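Local coordinates for lipoprotein (Colwellia psychrerythraea, PDB 3O0Y) that is of unknown function but, as a putative lipoprotein of the DUF885 family in the Peptidase_MA clan, may be related to metallopeptidases, at residues A[321-326]-A[492-497]; A[336-341]-A[428-433]; A[314-319]-A[555-560]; A[367-372]-A[484-489]; A[478-483]-A[565-570]. All blocks are in the same frame, centred on the assembly; numbering follows the deposited sequence.

Contact 1 (A[321-326]-A[492-497]); sequences NEILLA and FGDLGR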
# COMPACT_ATOMS: atom_id res chain seq x y z
N ASN A 321 28.14 8.90 -4.19
CA ASN A 321 29.27 9.73 -4.69
C ASN A 321 30.49 8.91 -5.08
O ASN A 321 31.13 9.15 -6.13
CB ASN A 321 29.58 10.84 -3.69
CG ASN A 321 30.72 11.70 -4.13
OD1 ASN A 321 30.62 12.45 -5.11
ND2 ASN A 321 31.80 11.71 -3.32
N GLU A 322 30.87 7.93 -4.27
CA GLU A 322 32.03 7.13 -4.58
C GLU A 322 31.90 6.31 -5.87
O GLU A 322 32.82 6.22 -6.70
CB GLU A 322 32.37 6.14 -3.48
CG GLU A 322 32.77 6.76 -2.19
CD GLU A 322 34.00 7.59 -2.21
OE1 GLU A 322 34.86 7.45 -3.11
OE2 GLU A 322 34.15 8.37 -1.24
N ILE A 323 30.73 5.74 -6.04
CA ILE A 323 30.47 4.96 -7.24
C ILE A 323 30.46 5.87 -8.45
O ILE A 323 31.01 5.52 -9.49
CB ILE A 323 29.18 4.15 -7.05
CG1 ILE A 323 29.30 3.17 -5.88
CG2 ILE A 323 28.67 3.51 -8.35
CD1 ILE A 323 27.96 2.62 -5.43
N LEU A 324 29.78 7.03 -8.34
CA LEU A 324 29.77 8.02 -9.40
C LEU A 324 31.15 8.46 -9.84
O LEU A 324 31.45 8.51 -11.03
CB LEU A 324 28.86 9.23 -9.05
CG LEU A 324 27.36 8.95 -9.14
CD1 LEU A 324 26.61 9.91 -8.24
CD2 LEU A 324 26.85 8.99 -10.64
N LEU A 325 32.00 8.82 -8.88
CA LEU A 325 33.33 9.25 -9.17
C LEU A 325 34.06 8.19 -9.97
O LEU A 325 34.74 8.51 -10.96
CB LEU A 325 34.13 9.46 -7.85
CG LEU A 325 33.75 10.72 -7.11
CD1 LEU A 325 34.52 10.79 -5.79
CD2 LEU A 325 34.04 11.94 -7.86
N ALA A 326 33.88 6.91 -9.59
CA ALA A 326 34.58 5.84 -10.22
C ALA A 326 34.13 5.65 -11.69
O ALA A 326 34.87 5.06 -12.51
CB ALA A 326 34.41 4.51 -9.44
N PHE A 492 25.58 1.19 -12.82
CA PHE A 492 24.47 2.16 -12.91
C PHE A 492 23.19 1.62 -12.32
O PHE A 492 22.47 2.37 -11.65
CB PHE A 492 24.32 2.72 -14.30
CG PHE A 492 25.55 3.49 -14.76
CD1 PHE A 492 25.80 4.73 -14.30
CD2 PHE A 492 26.46 2.91 -15.61
CE1 PHE A 492 26.91 5.46 -14.71
CE2 PHE A 492 27.61 3.62 -16.01
CZ PHE A 492 27.84 4.89 -15.54
N GLY A 493 22.89 0.33 -12.52
CA GLY A 493 21.75 -0.27 -11.81
C GLY A 493 21.91 -0.21 -10.31
O GLY A 493 20.97 -0.01 -9.57
N ASP A 494 23.15 -0.39 -9.83
CA ASP A 494 23.44 -0.26 -8.42
C ASP A 494 23.15 1.13 -7.93
O ASP A 494 22.54 1.33 -6.90
CB ASP A 494 24.91 -0.64 -8.15
CG ASP A 494 25.22 -0.85 -6.69
OD1 ASP A 494 24.33 -1.24 -5.91
OD2 ASP A 494 26.44 -0.68 -6.32
N LEU A 495 23.55 2.12 -8.69
CA LEU A 495 23.13 3.49 -8.37
C LEU A 495 21.65 3.71 -8.34
O LEU A 495 21.16 4.47 -7.47
CB LEU A 495 23.80 4.49 -9.33
CG LEU A 495 25.29 4.77 -9.19
CD1 LEU A 495 25.89 5.52 -10.41
CD2 LEU A 495 25.55 5.60 -7.87
N GLY A 496 20.92 3.04 -9.22
CA GLY A 496 19.48 3.08 -9.16
C GLY A 496 18.91 2.47 -7.85
O GLY A 496 17.97 3.04 -7.25
N ARG A 497 19.48 1.35 -7.40
CA ARG A 497 19.13 0.79 -6.14
C ARG A 497 19.40 1.74 -5.00
O ARG A 497 18.51 1.96 -4.17
CB ARG A 497 19.88 -0.49 -5.85
CG ARG A 497 19.72 -1.05 -4.48
CD ARG A 497 20.68 -2.26 -4.32
NE ARG A 497 22.07 -1.86 -4.24
CZ ARG A 497 22.77 -1.66 -3.11
NH1 ARG A 497 22.23 -1.75 -1.95
NH2 ARG A 497 24.09 -1.50 -3.14
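Asp494 OD1 accepts two hydrogen bonds from one guanidinium, while the other oxygen of the same carboxylate touches a methyl of Ile323. Arg497 reaches back less than one turn and meets Asp494 side-on, its NH2 lying 2.8 Å and its NE 2.9 Å from Asp494 OD1. The oxygen stays close to the guanidinium plane; NH2 uses its syn lone pair, and NE comes in almost along the C-O direction. Both bonds to the shared acceptor are bent, with N-H...O angles of 142° and 144°. With CG anti to the backbone N (chi1 -166°), Asp494 holds its carboxylate where Arg497 can take one oxygen and Ile323 can pack on the other, Ile323 CD1 standing 3.7 Å from Asp494 OD2 and the two side chains crossing at about a right angle.

Beside this polar corner the contact is aliphatic, and Leu495 shows how a forked side chain can serve two neighbours. Its CD1 meets Leu324 CD2 at 3.6 Å, whereas its other methyl, CD2, lies 3.8 Å from Ile323 CG2. Ile323 and Leu495 slide past one another in opposite senses, bringing Ile323 CG2 within 3.7 Å of Leu495 CG.

The contact joins helices 302-326 and 491-515, whose short segments run nearly antiparallel with axes 10.4 Å apart. Leu324 continues onto Arg337 and Leu341 of helix 334-342, where Arg337 also bonds Asn321, while Tyr482 of helix 467-483 covers the Asp494-Arg497 pair.

Contact 2 (A[336-341]-A[428-433]); sequences ERMVAL and PKFGLK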
# COMPACT_ATOMS: atom_id res chain seq x y z
N GLU A 336 22.22 15.98 -8.96
CA GLU A 336 22.51 16.54 -10.25
C GLU A 336 23.04 15.49 -11.18
O GLU A 336 22.72 15.49 -12.36
CB GLU A 336 23.50 17.69 -10.11
CG GLU A 336 22.72 18.94 -9.65
CD GLU A 336 23.57 20.03 -9.03
OE1 GLU A 336 24.78 19.84 -8.77
OE2 GLU A 336 22.96 21.08 -8.69
N ARG A 337 23.91 14.65 -10.63
CA ARG A 337 24.53 13.61 -11.45
C ARG A 337 23.50 12.57 -11.91
O ARG A 337 23.51 12.12 -13.08
CB ARG A 337 25.74 12.99 -10.74
CG ARG A 337 26.98 13.87 -10.92
CD ARG A 337 28.17 13.44 -10.14
NE ARG A 337 27.98 13.76 -8.72
CZ ARG A 337 28.75 13.32 -7.71
NH1 ARG A 337 29.76 12.50 -7.92
NH2 ARG A 337 28.49 13.70 -6.43
N MET A 338 22.58 12.19 -11.02
CA MET A 338 21.54 11.26 -11.40
C MET A 338 20.57 11.85 -12.45
O MET A 338 20.14 11.15 -13.38
CB MET A 338 20.79 10.78 -10.17
CG MET A 338 21.65 9.98 -9.15
SD MET A 338 22.52 8.52 -9.78
CE MET A 338 21.10 7.54 -10.36
N VAL A 339 20.29 13.13 -12.33
CA VAL A 339 19.51 13.83 -13.39
C VAL A 339 20.20 13.79 -14.73
O VAL A 339 19.58 13.51 -15.74
CB VAL A 339 19.24 15.27 -12.96
CG1 VAL A 339 18.76 16.06 -14.15
CG2 VAL A 339 18.27 15.29 -11.78
N ALA A 340 21.52 14.02 -14.75
CA ALA A 340 22.32 13.97 -15.95
C ALA A 340 22.29 12.56 -16.56
O ALA A 340 22.10 12.42 -17.77
CB ALA A 340 23.84 14.35 -15.65
N LEU A 341 22.40 11.53 -15.74
CA LEU A 341 22.38 10.20 -16.27
C LEU A 341 21.02 9.93 -16.91
O LEU A 341 20.95 9.23 -17.87
CB LEU A 341 22.67 9.16 -15.19
CG LEU A 341 24.11 9.10 -14.66
CD1 LEU A 341 24.20 8.29 -13.34
CD2 LEU A 341 25.11 8.60 -15.69
N PRO A 428 13.98 5.28 -16.39
CA PRO A 428 15.36 5.10 -16.81
C PRO A 428 15.78 3.65 -16.59
O PRO A 428 15.44 2.99 -15.60
CB PRO A 428 16.14 6.02 -15.87
CG PRO A 428 15.31 6.17 -14.64
CD PRO A 428 13.86 6.15 -15.20
N LYS A 429 16.59 3.14 -17.50
CA LYS A 429 16.96 1.76 -17.40
C LYS A 429 17.61 1.37 -16.08
O LYS A 429 17.47 0.20 -15.66
CB LYS A 429 17.85 1.32 -18.52
CG LYS A 429 17.15 1.48 -19.93
CD LYS A 429 17.98 0.80 -21.00
CE LYS A 429 17.36 0.98 -22.40
NZ LYS A 429 18.10 0.20 -23.44
N PHE A 430 18.38 2.28 -15.53
CA PHE A 430 19.16 2.01 -14.27
C PHE A 430 18.29 1.93 -13.02
O PHE A 430 18.79 1.62 -11.96
CB PHE A 430 20.26 3.04 -14.09
CG PHE A 430 19.82 4.48 -14.08
CD1 PHE A 430 19.15 5.01 -13.00
CD2 PHE A 430 20.14 5.33 -15.13
CE1 PHE A 430 18.78 6.32 -12.94
CE2 PHE A 430 19.76 6.69 -15.11
CZ PHE A 430 19.11 7.20 -14.04
N GLY A 431 17.00 2.25 -13.13
CA GLY A 431 16.09 2.13 -11.99
C GLY A 431 15.15 0.95 -11.99
O GLY A 431 14.44 0.69 -11.00
N LEU A 432 15.13 0.20 -13.09
CA LEU A 432 14.15 -0.85 -13.24
C LEU A 432 14.42 -2.13 -12.45
O LEU A 432 13.47 -2.78 -12.04
CB LEU A 432 13.95 -1.13 -14.71
CG LEU A 432 12.84 -2.07 -15.13
CD1 LEU A 432 11.47 -1.55 -14.67
CD2 LEU A 432 12.83 -2.24 -16.75
N LYS A 433 15.68 -2.54 -12.31
CA LYS A 433 15.96 -3.73 -11.52
C LYS A 433 15.47 -3.53 -10.10
O LYS A 433 14.69 -4.35 -9.57
CB LYS A 433 17.47 -4.07 -11.52
CG LYS A 433 17.95 -4.85 -12.68
CD LYS A 433 19.48 -5.18 -12.46
CE LYS A 433 20.09 -5.95 -13.56
NZ LYS A 433 21.57 -6.10 -13.43
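A rotamer of Phe430 and a folded Met338 chain bring the two side chains together. Phe430 holds CG between its backbone N and carbonyl carbon (chi1 56°), which carries the ring toward helix 334-342. Met338 answers with a hooked chain, folded at both chi2 (-56°) and chi3 (-60°), and its terminal methyl comes round to the ring although the side chain does not set out directly at it. The result is a contact made by CE: it sits 3.7 Å from Phe430 CE1 and 4.1 Å from Phe430 CD1, approaching the ring obliquely.

Leu341, one turn further along the helix, touches the ring with its beta carbon, Leu341 CB lying 3.8 Å from Phe430 CE2. The ring is therefore held at both of its epsilon carbons by successive turns of one helix, and Leu341 O lies in the ring plane at its edge. From its own segment Pro428 CB covers one face, 3.6 Å above the plane and displaced toward the rim. A bond of 3.0 Å from Gly431 N to Pro428 O closes the turn that presents Phe430.

This buried contact, apolar in its side chains, ties helix 334-342 to the turn leading into helix 432-439. Phe347 meets the Phe430 ring edge-to-face, Phe492 and Gln499 of helix 491-515 also pack on it, and Met338 and Leu341 extend the cluster to Met320 and Leu324 of helix 302-326.

Contact 3 (A[314-319]-A[555-560]); sequences ARISGV and GYKLGM. With SO4 (sulfate ion), chain D.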
# COMPACT_ATOMS: atom_id res chain seq x y z
N ALA A 314 22.85 11.28 4.46
CA ALA A 314 24.26 11.60 4.36
C ALA A 314 25.01 10.34 3.99
O ALA A 314 25.91 10.36 3.12
CB ALA A 314 24.81 12.18 5.66
N ARG A 315 24.65 9.22 4.62
CA ARG A 315 25.42 7.98 4.45
C ARG A 315 25.28 7.47 3.00
O ARG A 315 26.26 7.20 2.32
CB ARG A 315 24.93 6.91 5.39
CG ARG A 315 25.65 5.57 5.25
CD ARG A 315 25.05 4.48 6.10
NE ARG A 315 23.69 4.07 5.68
CZ ARG A 315 23.36 3.31 4.65
NH1 ARG A 315 24.27 2.75 3.86
NH2 ARG A 315 22.08 3.02 4.50
N ILE A 316 24.04 7.40 2.56
CA ILE A 316 23.74 6.79 1.23
C ILE A 316 24.29 7.68 0.11
O ILE A 316 24.88 7.19 -0.88
CB ILE A 316 22.25 6.54 1.06
CG1 ILE A 316 21.72 5.53 2.10
CG2 ILE A 316 21.95 5.95 -0.38
CD1 ILE A 316 20.18 5.60 2.19
N SER A 317 24.09 8.98 0.24
CA SER A 317 24.65 9.98 -0.69
C SER A 317 26.14 9.80 -0.84
O SER A 317 26.73 9.81 -1.98
CB SER A 317 24.36 11.41 -0.17
OG SER A 317 23.03 11.58 -0.52
N GLY A 318 26.80 9.64 0.30
CA GLY A 318 28.25 9.45 0.31
C GLY A 318 28.72 8.21 -0.41
O GLY A 318 29.68 8.23 -1.18
N VAL A 319 27.95 7.15 -0.27
CA VAL A 319 28.22 5.93 -1.01
C VAL A 319 28.04 6.15 -2.52
O VAL A 319 28.87 5.72 -3.33
CB VAL A 319 27.33 4.72 -0.51
CG1 VAL A 319 27.54 3.52 -1.41
CG2 VAL A 319 27.66 4.39 0.96
N GLY A 555 7.49 3.79 7.22
CA GLY A 555 7.62 2.35 7.36
C GLY A 555 8.77 1.76 6.66
O GLY A 555 9.39 0.75 7.11
N TYR A 556 9.08 2.38 5.53
CA TYR A 556 10.05 1.82 4.57
C TYR A 556 11.41 1.73 5.26
O TYR A 556 12.00 0.65 5.40
CB TYR A 556 10.17 2.72 3.32
CG TYR A 556 8.91 2.83 2.53
CD1 TYR A 556 8.69 2.00 1.44
CD2 TYR A 556 7.87 3.69 2.93
CE1 TYR A 556 7.52 2.01 0.81
CE2 TYR A 556 6.69 3.70 2.25
CZ TYR A 556 6.48 2.83 1.24
OH TYR A 556 5.29 2.85 0.56
N LYS A 557 11.97 2.88 5.65
CA LYS A 557 13.28 2.85 6.28
C LYS A 557 13.22 2.31 7.71
O LYS A 557 14.16 1.68 8.14
CB LYS A 557 13.98 4.21 6.21
CG LYS A 557 14.90 4.30 5.06
CD LYS A 557 16.18 3.51 5.43
CE LYS A 557 17.10 3.28 4.29
NZ LYS A 557 18.43 2.57 4.72
N LEU A 558 12.24 2.68 8.53
CA LEU A 558 12.28 2.19 9.92
C LEU A 558 12.20 0.64 9.95
O LEU A 558 12.90 -0.03 10.71
CB LEU A 558 11.19 2.83 10.75
CG LEU A 558 11.36 4.32 10.96
CD1 LEU A 558 10.19 4.89 11.78
CD2 LEU A 558 12.74 4.66 11.53
N GLY A 559 11.38 0.05 9.06
CA GLY A 559 11.28 -1.35 9.01
C GLY A 559 12.57 -1.97 8.48
O GLY A 559 13.02 -2.99 9.02
N MET A 560 13.15 -1.42 7.42
CA MET A 560 14.37 -1.93 6.85
C MET A 560 15.52 -1.91 7.89
O MET A 560 16.25 -2.92 8.04
CB MET A 560 14.74 -1.20 5.54
CG MET A 560 15.97 -1.79 4.84
SD MET A 560 16.94 -0.48 3.83
CE MET A 560 18.13 -1.57 2.95
S SO4 D . 6.30 2.97 -2.82
O1 SO4 D . 7.71 2.96 -2.33
O2 SO4 D . 6.28 2.37 -4.11
O3 SO4 D . 5.40 2.14 -1.99
O4 SO4 D . 5.74 4.29 -2.71
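Charge comes first at this contact, where Arg315 NH2 and Lys557 NZ stand 3.7 Å apart. The ammonium lies at the guanidinium edge, near its plane. Two cations so close make sense through the acids they share: Glu312 OE1 and Glu501 OE2 each form salt bridges with both Arg315 NH2 and Lys557 NZ, so the four groups alternate in sign and the carboxylates probably offset the positive charges. Lys557 departs from a staggered chi1 (-95°) and then bends at chi2 before running out straight, a path that delivers NZ to both acids.

Aliphatic packing against these charged groups is slight. Within its own helix Ile316 lays CG1 3.5 Å above one face of the neighbouring Arg315 guanidinium, toward its rim, and Ile316 CD1 approaches Lys557 NZ to 4.3 Å.

Hydrogen bonding to an anion forms a third group, on a different side of helix 555-574. Tyr556 OH donates to O3 of a sulfate ion, probably from the crystallisation liquor, at 2.6 Å, and the sulfate O1 lies obliquely to the ring, 3.3 Å from Tyr556 CE1. Arg504, Arg507 and Arg545 also bond the sulfate, and Gln552 NE2 bonds the hydroxyl. A phenylalanine here would probably leave sulfate O3 without this donor and Gln552 NE2 without its hydroxyl partner.

With CA atoms of Ile316 and Lys557 12.3 Å apart, helices 302-326 and 555-574 meet here mainly through the long side chains of Arg315 and Lys557. Helix 491-515 supplies Glu501 against Ile316 and Leu508 against Lys557, while Leu475 of helix 467-483 packs on Tyr556 and Met560.

Contact 4 (A[367-372]-A[484-489]); sequences ITEVTA and LGMYEN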
# COMPACT_ATOMS: atom_id res chain seq x y z
N ILE A 367 12.91 -10.82 -13.24
CA ILE A 367 12.15 -11.70 -12.29
C ILE A 367 12.65 -13.10 -12.41
O ILE A 367 12.95 -13.73 -11.39
CB ILE A 367 10.64 -11.62 -12.52
CG1 ILE A 367 10.19 -10.22 -12.27
CG2 ILE A 367 9.89 -12.64 -11.59
CD1 ILE A 367 8.73 -9.99 -12.62
N THR A 368 12.78 -13.62 -13.64
CA THR A 368 13.19 -14.99 -13.85
C THR A 368 14.58 -15.25 -13.25
O THR A 368 14.81 -16.31 -12.60
CB THR A 368 13.16 -15.33 -15.38
OG1 THR A 368 11.82 -15.13 -15.82
CG2 THR A 368 13.65 -16.75 -15.65
N GLU A 369 15.52 -14.36 -13.56
CA GLU A 369 16.88 -14.51 -13.10
C GLU A 369 16.96 -14.49 -11.57
O GLU A 369 17.60 -15.32 -10.98
CB GLU A 369 17.76 -13.45 -13.72
CG GLU A 369 19.19 -13.43 -13.20
CD GLU A 369 19.94 -12.15 -13.73
OE1 GLU A 369 19.39 -10.97 -13.69
OE2 GLU A 369 21.04 -12.36 -14.27
N VAL A 370 16.39 -13.48 -10.92
CA VAL A 370 16.55 -13.35 -9.47
C VAL A 370 15.87 -14.51 -8.75
O VAL A 370 16.33 -14.96 -7.74
CB VAL A 370 16.08 -11.99 -8.93
CG1 VAL A 370 14.49 -11.78 -9.01
CG2 VAL A 370 16.65 -11.79 -7.50
N THR A 371 14.73 -14.98 -9.26
CA THR A 371 13.97 -16.00 -8.57
C THR A 371 14.74 -17.29 -8.55
O THR A 371 14.79 -17.98 -7.54
CB THR A 371 12.60 -16.20 -9.26
OG1 THR A 371 11.89 -14.97 -9.25
CG2 THR A 371 11.75 -17.30 -8.56
N ALA A 372 15.47 -17.52 -9.63
CA ALA A 372 16.36 -18.68 -9.72
C ALA A 372 17.58 -18.55 -8.84
O ALA A 372 17.95 -19.47 -8.10
CB ALA A 372 16.81 -18.89 -11.18
N LEU A 484 23.16 -10.82 -3.42
CA LEU A 484 23.08 -12.05 -4.22
C LEU A 484 23.73 -11.87 -5.58
O LEU A 484 23.76 -12.80 -6.37
CB LEU A 484 21.61 -12.41 -4.44
CG LEU A 484 20.90 -13.11 -3.30
CD1 LEU A 484 19.38 -13.10 -3.58
CD2 LEU A 484 21.46 -14.51 -3.14
N GLY A 485 24.24 -10.66 -5.88
CA GLY A 485 24.99 -10.41 -7.12
C GLY A 485 24.17 -10.01 -8.30
O GLY A 485 24.69 -10.03 -9.40
N MET A 486 22.96 -9.43 -8.07
CA MET A 486 22.15 -9.02 -9.19
C MET A 486 22.70 -7.77 -9.93
O MET A 486 22.21 -7.45 -11.01
CB MET A 486 20.72 -8.79 -8.75
CG MET A 486 20.01 -10.06 -8.36
SD MET A 486 19.94 -11.38 -9.73
CE MET A 486 20.96 -12.31 -8.89
N TYR A 487 23.64 -7.03 -9.32
CA TYR A 487 24.28 -5.91 -9.95
C TYR A 487 25.73 -6.16 -10.38
O TYR A 487 26.47 -5.21 -10.65
CB TYR A 487 24.13 -4.67 -9.06
CG TYR A 487 22.68 -4.32 -8.80
CD1 TYR A 487 21.95 -3.58 -9.73
CD2 TYR A 487 22.04 -4.74 -7.66
CE1 TYR A 487 20.67 -3.29 -9.53
CE2 TYR A 487 20.72 -4.47 -7.46
CZ TYR A 487 20.04 -3.69 -8.38
OH TYR A 487 18.71 -3.39 -8.16
N GLU A 488 26.09 -7.41 -10.49
CA GLU A 488 27.38 -7.75 -11.08
C GLU A 488 27.50 -7.06 -12.46
O GLU A 488 26.62 -7.17 -13.31
CB GLU A 488 27.50 -9.29 -11.18
CG GLU A 488 28.79 -9.71 -11.88
CD GLU A 488 28.86 -11.25 -12.25
OE1 GLU A 488 29.99 -11.69 -12.59
OE2 GLU A 488 27.82 -11.98 -12.25
N ASN A 489 28.62 -6.36 -12.69
CA ASN A 489 28.85 -5.74 -14.00
C ASN A 489 27.73 -4.71 -14.28
O ASN A 489 27.38 -4.48 -15.43
CB ASN A 489 29.02 -6.76 -15.11
CG ASN A 489 30.19 -7.72 -14.82
OD1 ASN A 489 31.12 -7.35 -14.12
ND2 ASN A 489 30.06 -8.98 -15.24
O HOH W 1 21.38 -9.28 -12.94
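Met486 meets Val370 and Glu369 from the first corner of a type I turn, Gly485 to Glu488, a turn that starts at the glycine of the Schellman motif closing helix 467-483. Gly485 takes the positive phi of that motif (89°), where a beta carbon would press on the preceding carbonyl oxygen.

Met486 bends at chi2 and holds chi3 at an unusual 111°, folding its thioether against helix 353-373. There it crosses Val370 at about a right angle: Met486 SD rests 3.9 Å from Val370 CA, and Met486 CG lies 3.9 Å from Val370 CG2. Val370 sets its other methyl, CG1, between the backbone N and the carbonyl carbon (chi1 69°), which leaves CG2, anti to the backbone N, as the branch that touches the methionine. Glu369 behaves differently, stretching out straight beyond CG and sliding past the methionine in the opposite direction, until Glu369 OE1 comes 4.0 Å from Met486 SD.

Met486 also packs on Tyr437 of helix 432-439, and Lys433 NZ bonds its carbonyl. That same oxygen, Met486 O, lies 2.8 Å from a water that stands 2.7 Å from Glu369 OE1.

Contact 5 (A[478-483]-A[565-570]); sequences EQVAYE and SLREQA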
# COMPACT_ATOMS: atom_id res chain seq x y z
N GLU A 478 15.60 -5.38 -1.69
CA GLU A 478 16.38 -4.66 -2.69
C GLU A 478 17.88 -4.73 -2.38
O GLU A 478 18.72 -4.82 -3.31
CB GLU A 478 15.92 -3.21 -2.82
CG GLU A 478 14.49 -3.02 -3.44
CD GLU A 478 14.03 -1.57 -3.41
OE1 GLU A 478 14.52 -0.75 -4.27
OE2 GLU A 478 13.17 -1.22 -2.57
N GLN A 479 18.21 -4.69 -1.10
CA GLN A 479 19.61 -4.83 -0.68
C GLN A 479 20.07 -6.25 -0.78
O GLN A 479 21.17 -6.52 -1.25
CB GLN A 479 19.87 -4.32 0.75
CG GLN A 479 21.32 -4.48 1.16
CD GLN A 479 21.55 -3.82 2.53
OE1 GLN A 479 21.15 -2.65 2.72
NE2 GLN A 479 22.21 -4.51 3.42
N VAL A 480 19.23 -7.20 -0.36
CA VAL A 480 19.57 -8.60 -0.53
C VAL A 480 19.82 -8.94 -2.01
O VAL A 480 20.70 -9.74 -2.30
CB VAL A 480 18.46 -9.54 -0.00
CG1 VAL A 480 18.84 -11.06 -0.35
CG2 VAL A 480 18.41 -9.45 1.50
N ALA A 481 19.05 -8.36 -2.96
CA ALA A 481 19.28 -8.65 -4.38
C ALA A 481 20.73 -8.25 -4.75
O ALA A 481 21.39 -8.97 -5.50
CB ALA A 481 18.26 -7.89 -5.23
N TYR A 482 21.21 -7.12 -4.23
CA TYR A 482 22.64 -6.72 -4.41
C TYR A 482 23.59 -7.76 -3.82
O TYR A 482 24.54 -8.22 -4.48
CB TYR A 482 22.91 -5.31 -3.83
CG TYR A 482 24.38 -4.96 -3.89
CD1 TYR A 482 24.94 -4.42 -5.05
CD2 TYR A 482 25.24 -5.35 -2.89
CE1 TYR A 482 26.30 -4.19 -5.18
CE2 TYR A 482 26.57 -5.05 -2.97
CZ TYR A 482 27.14 -4.55 -4.13
OH TYR A 482 28.51 -4.42 -4.27
N GLU A 483 23.33 -8.17 -2.59
CA GLU A 483 24.16 -9.20 -1.91
C GLU A 483 24.15 -10.56 -2.57
O GLU A 483 25.05 -11.31 -2.34
CB GLU A 483 23.75 -9.33 -0.44
CG GLU A 483 23.96 -8.07 0.38
CD GLU A 483 23.28 -8.14 1.77
OE1 GLU A 483 22.49 -9.11 2.08
OE2 GLU A 483 23.45 -7.14 2.51
N SER A 565 19.09 -4.62 11.68
CA SER A 565 19.59 -4.66 13.05
C SER A 565 19.44 -6.06 13.66
O SER A 565 20.37 -6.60 14.28
CB SER A 565 18.80 -3.66 13.90
OG SER A 565 19.29 -3.73 15.23
N LEU A 566 18.28 -6.69 13.40
CA LEU A 566 18.08 -8.06 13.78
C LEU A 566 19.04 -9.01 13.13
O LEU A 566 19.52 -9.95 13.78
CB LEU A 566 16.60 -8.47 13.62
CG LEU A 566 15.58 -7.79 14.58
CD1 LEU A 566 14.20 -8.12 13.96
CD2 LEU A 566 15.71 -8.33 16.07
N ARG A 567 19.30 -8.80 11.84
CA ARG A 567 20.23 -9.66 11.13
C ARG A 567 21.62 -9.55 11.75
O ARG A 567 22.35 -10.55 11.85
CB ARG A 567 20.21 -9.30 9.65
CG ARG A 567 20.93 -10.32 8.77
CD ARG A 567 20.68 -10.07 7.26
NE ARG A 567 21.58 -9.02 6.80
CZ ARG A 567 21.93 -8.81 5.54
NH1 ARG A 567 21.34 -9.48 4.56
NH2 ARG A 567 22.83 -7.86 5.27
N GLU A 568 22.01 -8.33 12.06
CA GLU A 568 23.33 -8.07 12.63
C GLU A 568 23.43 -8.69 14.00
O GLU A 568 24.47 -9.31 14.29
CB GLU A 568 23.66 -6.57 12.68
CG GLU A 568 23.98 -6.03 11.35
CD GLU A 568 25.16 -6.73 10.64
OE1 GLU A 568 26.17 -7.08 11.31
OE2 GLU A 568 25.08 -6.92 9.39
N GLN A 569 22.32 -8.69 14.76
CA GLN A 569 22.30 -9.37 16.10
C GLN A 569 22.51 -10.87 15.93
O GLN A 569 23.27 -11.52 16.67
CB GLN A 569 20.97 -9.13 16.79
CG GLN A 569 20.74 -7.71 17.39
CD GLN A 569 19.27 -7.54 17.97
OE1 GLN A 569 18.65 -8.51 18.44
NE2 GLN A 569 18.76 -6.34 17.93
N ALA A 570 21.84 -11.44 14.94
CA ALA A 570 21.90 -12.85 14.65
C ALA A 570 23.34 -13.25 14.21
O ALA A 570 23.84 -14.28 14.60
CB ALA A 570 20.86 -13.26 13.59
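Arg567 and Glu483 pair end-on, each carboxylate oxygen taking its own guanidinium nitrogen. Arg567 NH1 gives an N-H to Glu483 OE1 at 2.8 Å and 165°, through the syn lone pair, and Arg567 NH2 reaches Glu483 OE2 at 2.9 Å and 172°, on the syn side but somewhat out of the carboxylate plane. Both oxygens lie close to the guanidinium plane, in keeping with the straight bonds, and the two flat groups are nearly coplanar.

Glu483 OE2 is further supplied by Gln479 NE2 at 3.0 Å, a donor one turn back on the same helix that comes from above the carboxylate plane. NH1 of the arginine has a second partner in Tyr476 OH. Gln479 and Arg567 thus converge on one oxygen, and Gln479 NE2 stays 3.9 Å from Arg567 NH2.

Arg567 sends CG anti to its backbone N and then bends at chi3 (81°), bridging segments 478-483 and 565-570, whose axes are 14.6 Å apart. Leu580 and Phe583 of helix 580-588, with Phe578, pack on its buried chain. A leucine in its place would probably leave the Glu483 charge without its mate and Tyr476 OH without this donor.

Glu483, in the last turn of its helix, would probably feel the unfavourable helix dipole, which the guanidinium and amide may offset, and the pair of hydrogen bonds fixes how the carboxylate and guanidinium are turned against each other.

In the fold
Contacts 1 and 2 form one buried neighbourhood: they touch through Phe492, whose ring packs on Leu341, and their side chains are chiefly apolar. Contact 3 shares helix 302-326 with contact 1 but lies about two turns earlier on it, where long charged side chains span a wider separation. Helix 555-574 serves contacts 3 and 5 alike; Met560 meets Gln479 between them, and the chemistry is ionic in both, a shared cluster in one and a single paired bridge in a partly buried place in the other. Contact 4, a buried thioether edged by water, connects two neighbours: Lys433 of contact 2 bonds Met486 O, and Met486 N bonds Ala481 O of contact 5.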